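Local atomic coordinates of malate dehydrogenase (Naegleria fowleri, PDB entry 6UM4), a protein that probably catalyses the reversible oxidation of malate to oxaloacetate with a nicotinamide dinucleotide cofactor, as expected of a malate dehydrogenase. Residues T228-T233 / G369-M374; L257-A262 / Q317-A322. All blocks are in the same frame, centred on the assembly; numbering follows the deposited sequence.

Contact 1 (T228-T233 / G369-M374) is a buried domain junction: helix 226-235 of the NAD-binding region meets the start of strand 371-380 of the C-terminal region, and a tryptophan ring lies flat on the helix. Contact 2 (L257-A262 / Q317-A322) is a slight surface approach between two helices of the C-terminal region, beside the second subunit. The two share no helix or strand, and their nearest atoms are about 12 Å apart, although contact 2 is nested in sequence within the loop closed by contact 1. Apolar and CH-pi packing serves the interior; at the periphery long polar side chains meet, and the charged one takes its partners from the second subunit.

Contact 1 (T228-T233 / G369-M374)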
# COMPACT_ATOMS: atom_id res chain seq x y z
N THR A 228 -25.03 9.65 1.40
CA THR A 228 -25.96 10.20 0.43
C THR A 228 -25.59 9.79 -0.99
O THR A 228 -26.46 9.50 -1.81
CB THR A 228 -25.97 11.72 0.58
OG1 THR A 228 -26.34 12.03 1.93
CG2 THR A 228 -26.98 12.35 -0.37
N ASN A 229 -24.29 9.79 -1.32
CA ASN A 229 -23.89 9.31 -2.64
C ASN A 229 -24.35 7.88 -2.86
O ASN A 229 -24.87 7.54 -3.93
CB ASN A 229 -22.37 9.41 -2.80
CG ASN A 229 -21.90 10.83 -3.04
OD1 ASN A 229 -22.67 11.70 -3.44
ND2 ASN A 229 -20.62 11.08 -2.79
N ALA A 230 -24.18 7.02 -1.85
CA ALA A 230 -24.61 5.62 -1.97
C ALA A 230 -26.11 5.53 -2.19
O ALA A 230 -26.59 4.74 -3.02
CB ALA A 230 -24.21 4.85 -0.71
N MET A 231 -26.87 6.34 -1.45
CA MET A 231 -28.32 6.36 -1.61
C MET A 231 -28.72 6.76 -3.02
O MET A 231 -29.67 6.20 -3.58
CB MET A 231 -28.92 7.31 -0.59
CG MET A 231 -30.44 7.30 -0.64
SD MET A 231 -31.02 8.94 -0.25
CE MET A 231 -30.43 9.81 -1.69
N ILE A 232 -28.08 7.79 -3.57
CA ILE A 232 -28.37 8.20 -4.94
C ILE A 232 -28.00 7.10 -5.93
O ILE A 232 -28.70 6.86 -6.92
CB ILE A 232 -27.66 9.52 -5.28
CG1 ILE A 232 -28.29 10.67 -4.51
CG2 ILE A 232 -27.76 9.79 -6.79
CD1 ILE A 232 -29.72 10.94 -4.92
N THR A 233 -26.85 6.46 -5.72
CA THR A 233 -26.44 5.37 -6.60
C THR A 233 -27.51 4.29 -6.65
O THR A 233 -27.94 3.86 -7.73
CB THR A 233 -25.12 4.76 -6.13
OG1 THR A 233 -24.12 5.78 -6.02
CG2 THR A 233 -24.65 3.69 -7.11
N GLY A 369 -35.00 4.54 3.79
CA GLY A 369 -34.64 5.36 2.65
C GLY A 369 -33.35 6.14 2.80
O GLY A 369 -32.94 6.82 1.85
N ILE A 370 -32.69 6.09 3.96
CA ILE A 370 -31.37 6.68 4.11
C ILE A 370 -30.37 5.55 4.28
O ILE A 370 -30.72 4.45 4.71
CB ILE A 370 -31.25 7.66 5.30
CG1 ILE A 370 -31.68 6.97 6.59
CG2 ILE A 370 -32.02 8.94 5.05
CD1 ILE A 370 -31.27 7.74 7.82
N TRP A 371 -29.12 5.85 3.94
CA TRP A 371 -28.01 4.96 4.25
C TRP A 371 -27.42 5.40 5.58
O TRP A 371 -27.14 6.58 5.79
CB TRP A 371 -26.95 4.99 3.15
CG TRP A 371 -27.06 3.87 2.14
CD1 TRP A 371 -26.10 2.93 1.85
CD2 TRP A 371 -28.17 3.57 1.29
NE1 TRP A 371 -26.56 2.07 0.89
CE2 TRP A 371 -27.82 2.45 0.51
CE3 TRP A 371 -29.42 4.15 1.10
CZ2 TRP A 371 -28.68 1.88 -0.45
CZ3 TRP A 371 -30.29 3.59 0.15
CH2 TRP A 371 -29.91 2.46 -0.60
N CYS A 372 -27.27 4.45 6.48
CA CYS A 372 -26.92 4.77 7.85
C CYS A 372 -25.97 3.71 8.36
O CYS A 372 -26.27 2.52 8.23
CB CYS A 372 -28.17 4.83 8.71
SG CYS A 372 -27.86 5.20 10.43
N SER A 373 -24.87 4.15 8.96
CA SER A 373 -23.89 3.24 9.53
C SER A 373 -24.46 2.55 10.76
O SER A 373 -25.16 3.18 11.58
CB SER A 373 -22.61 4.00 9.88
OG SER A 373 -21.53 3.15 10.26
N MET A 374 -24.22 1.25 10.87
CA MET A 374 -24.72 0.45 11.98
C MET A 374 -23.69 -0.61 12.31
O MET A 374 -22.92 -1.02 11.43
CB MET A 374 -26.06 -0.22 11.63
CG MET A 374 -27.15 0.69 11.13
SD MET A 374 -28.70 -0.18 10.78
CE MET A 374 -29.40 1.01 9.62
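Trp371 lies face-on against Ala230 and Met231 in a buried apolar contact between the two domains, where helix 226-235 of the NAD-binding region meets the start of strand 371-380 and the loop before it. The two rings of the indole rest on successive residues of the helix. Ala230 CB stands over the five-membered ring, 4.0 Å from its centroid and 24° off the ring normal, while Met231 CA lies 3.9 Å from the centroid of the six-membered ring; both are CH-pi contacts. The short side chain of Ala230 keeps the helix surface low enough for the broad indole to lie close to the backbone. Met231 CB comes down beside the six-membered ring, 3.6 Å from Trp371 CE3. With CG anti to the backbone N (chi1 -176°) and bends further along, the Met231 chain passes from the ring to Gly369, where SD lies 3.5 Å from Gly369 O. That carbonyl accepts a hydrogen bond from Lys411 of helix 394-414. Gly369 itself has a positive phi (87°), a conformation glycine adopts readily. The indole N-H is satisfied outside the two segments: Trp371 NE1 donates to Ile245 O, which helps fix the rotation of the ring, and Trp371 O receives Asn227 ND2. An indole laid flat on a helix thus forms part of the interface between the Rossmann-type NAD-binding domain and the alpha/beta C-terminal domain of the lactate/malate dehydrogenase fold.

Contact 2 (L257-A262 / Q317-A322); sequences LAQVAA and QQRGAA
The backbones of 257-262 and 317-322 stay well apart, coming nearest at Gln259 and Arg319, with 9.8 Å between Gln259 CA and Arg319 CA. Residues 257-262 lie within helix 250-264. In 317-322, Gln318 leaves helix 305-317 and serves as N-cap residue of helix 319-327, so Arg319 opens the second helix. The two long side chains, an amide and a guanidinium, span the gap. Arg319 sets out with CG anti to the backbone N (chi1 -180°) and bends at chi2, while Gln259 also bends at chi2. As modelled, Gln259 NE2 sits over one face of the guanidinium, 3.2 Å from Arg319 NH1 and 3.7 Å from Arg319 CZ. The amide and guanidinium planes stand 76° apart. Both nitrogens are donors, so their closeness is not a hydrogen bond. The charge of Arg319 is directed elsewhere: NE forms a salt bridge with Asp152 of the second subunit, and NH2 bonds to Met148 O of that subunit, which probably fixes the guanidinium. Gln259 also rests on Phe312, Asn315 and Val316 of helix 305-317. Leu257 and Val260 pack on strand 271-277, while Leu257 also touches Ala154 of the second subunit, placing the contact where these C-terminal-domain helices border the dimer interface.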
# COMPACT_ATOMS: atom_id res chain seq x y z
N LEU A 257 -11.14 2.47 17.10
CA LEU A 257 -10.34 1.38 17.65
C LEU A 257 -8.96 1.88 18.04
O LEU A 257 -8.41 1.44 19.06
CB LEU A 257 -10.22 0.23 16.65
CG LEU A 257 -11.48 -0.51 16.21
CD1 LEU A 257 -11.09 -1.58 15.23
CD2 LEU A 257 -12.17 -1.14 17.40
N ALA A 258 -8.37 2.77 17.24
CA ALA A 258 -7.03 3.22 17.60
C ALA A 258 -7.07 4.15 18.80
O ALA A 258 -6.14 4.14 19.61
CB ALA A 258 -6.33 3.90 16.41
N GLN A 259 -8.12 4.97 18.93
CA GLN A 259 -8.22 5.82 20.11
C GLN A 259 -8.33 4.99 21.38
O GLN A 259 -7.65 5.26 22.37
CB GLN A 259 -9.41 6.78 19.99
CG GLN A 259 -9.22 7.89 18.93
CD GLN A 259 -8.03 8.82 19.23
OE1 GLN A 259 -7.87 9.31 20.35
NE2 GLN A 259 -7.18 9.05 18.24
N VAL A 260 -9.16 3.94 21.35
CA VAL A 260 -9.27 3.06 22.51
C VAL A 260 -7.93 2.45 22.86
O VAL A 260 -7.49 2.47 24.01
CB VAL A 260 -10.31 1.95 22.25
CG1 VAL A 260 -10.25 0.93 23.36
CG2 VAL A 260 -11.70 2.55 22.10
N ALA A 261 -7.27 1.85 21.86
CA ALA A 261 -6.01 1.16 22.10
C ALA A 261 -4.94 2.10 22.64
O ALA A 261 -4.16 1.73 23.52
CB ALA A 261 -5.54 0.49 20.81
N ALA A 262 -4.87 3.32 22.10
CA ALA A 262 -3.89 4.28 22.61
C ALA A 262 -4.21 4.70 24.04
O ALA A 262 -3.31 4.75 24.89
CB ALA A 262 -3.81 5.49 21.68
N GLN A 317 -14.24 12.16 15.53
CA GLN A 317 -14.90 12.97 14.51
C GLN A 317 -13.91 13.87 13.79
O GLN A 317 -14.05 14.11 12.58
CB GLN A 317 -16.01 13.83 15.14
CG GLN A 317 -17.21 13.07 15.67
CD GLN A 317 -18.09 13.95 16.54
OE1 GLN A 317 -17.62 14.94 17.13
NE2 GLN A 317 -19.37 13.60 16.63
N GLN A 318 -12.90 14.37 14.50
CA GLN A 318 -11.98 15.37 13.97
C GLN A 318 -10.64 14.78 13.57
O GLN A 318 -9.69 15.54 13.34
CB GLN A 318 -11.77 16.49 14.99
CG GLN A 318 -13.07 17.15 15.38
CD GLN A 318 -13.77 17.75 14.17
OE1 GLN A 318 -13.12 18.25 13.25
NE2 GLN A 318 -15.10 17.69 14.16
N ARG A 319 -10.54 13.46 13.51
CA ARG A 319 -9.26 12.82 13.26
C ARG A 319 -8.67 13.22 11.90
O ARG A 319 -7.45 13.37 11.77
CB ARG A 319 -9.43 11.31 13.35
CG ARG A 319 -8.14 10.56 13.12
CD ARG A 319 -7.10 10.85 14.16
NE ARG A 319 -6.11 9.78 14.16
CZ ARG A 319 -5.20 9.58 15.11
NH1 ARG A 319 -5.15 10.39 16.15
NH2 ARG A 319 -4.36 8.57 15.01
N GLY A 320 -9.51 13.37 10.88
CA GLY A 320 -9.00 13.78 9.58
C GLY A 320 -8.32 15.14 9.62
O GLY A 320 -7.29 15.35 8.97
N ALA A 321 -8.91 16.08 10.35
CA ALA A 321 -8.30 17.40 10.44
C ALA A 321 -6.96 17.33 11.16
O ALA A 321 -6.04 18.09 10.83
CB ALA A 321 -9.24 18.37 11.14
N ALA A 322 -6.83 16.43 12.14
CA ALA A 322 -5.57 16.30 12.86
C ALA A 322 -4.45 15.81 11.96
O ALA A 322 -3.31 16.28 12.05
CB ALA A 322 -5.74 15.36 14.05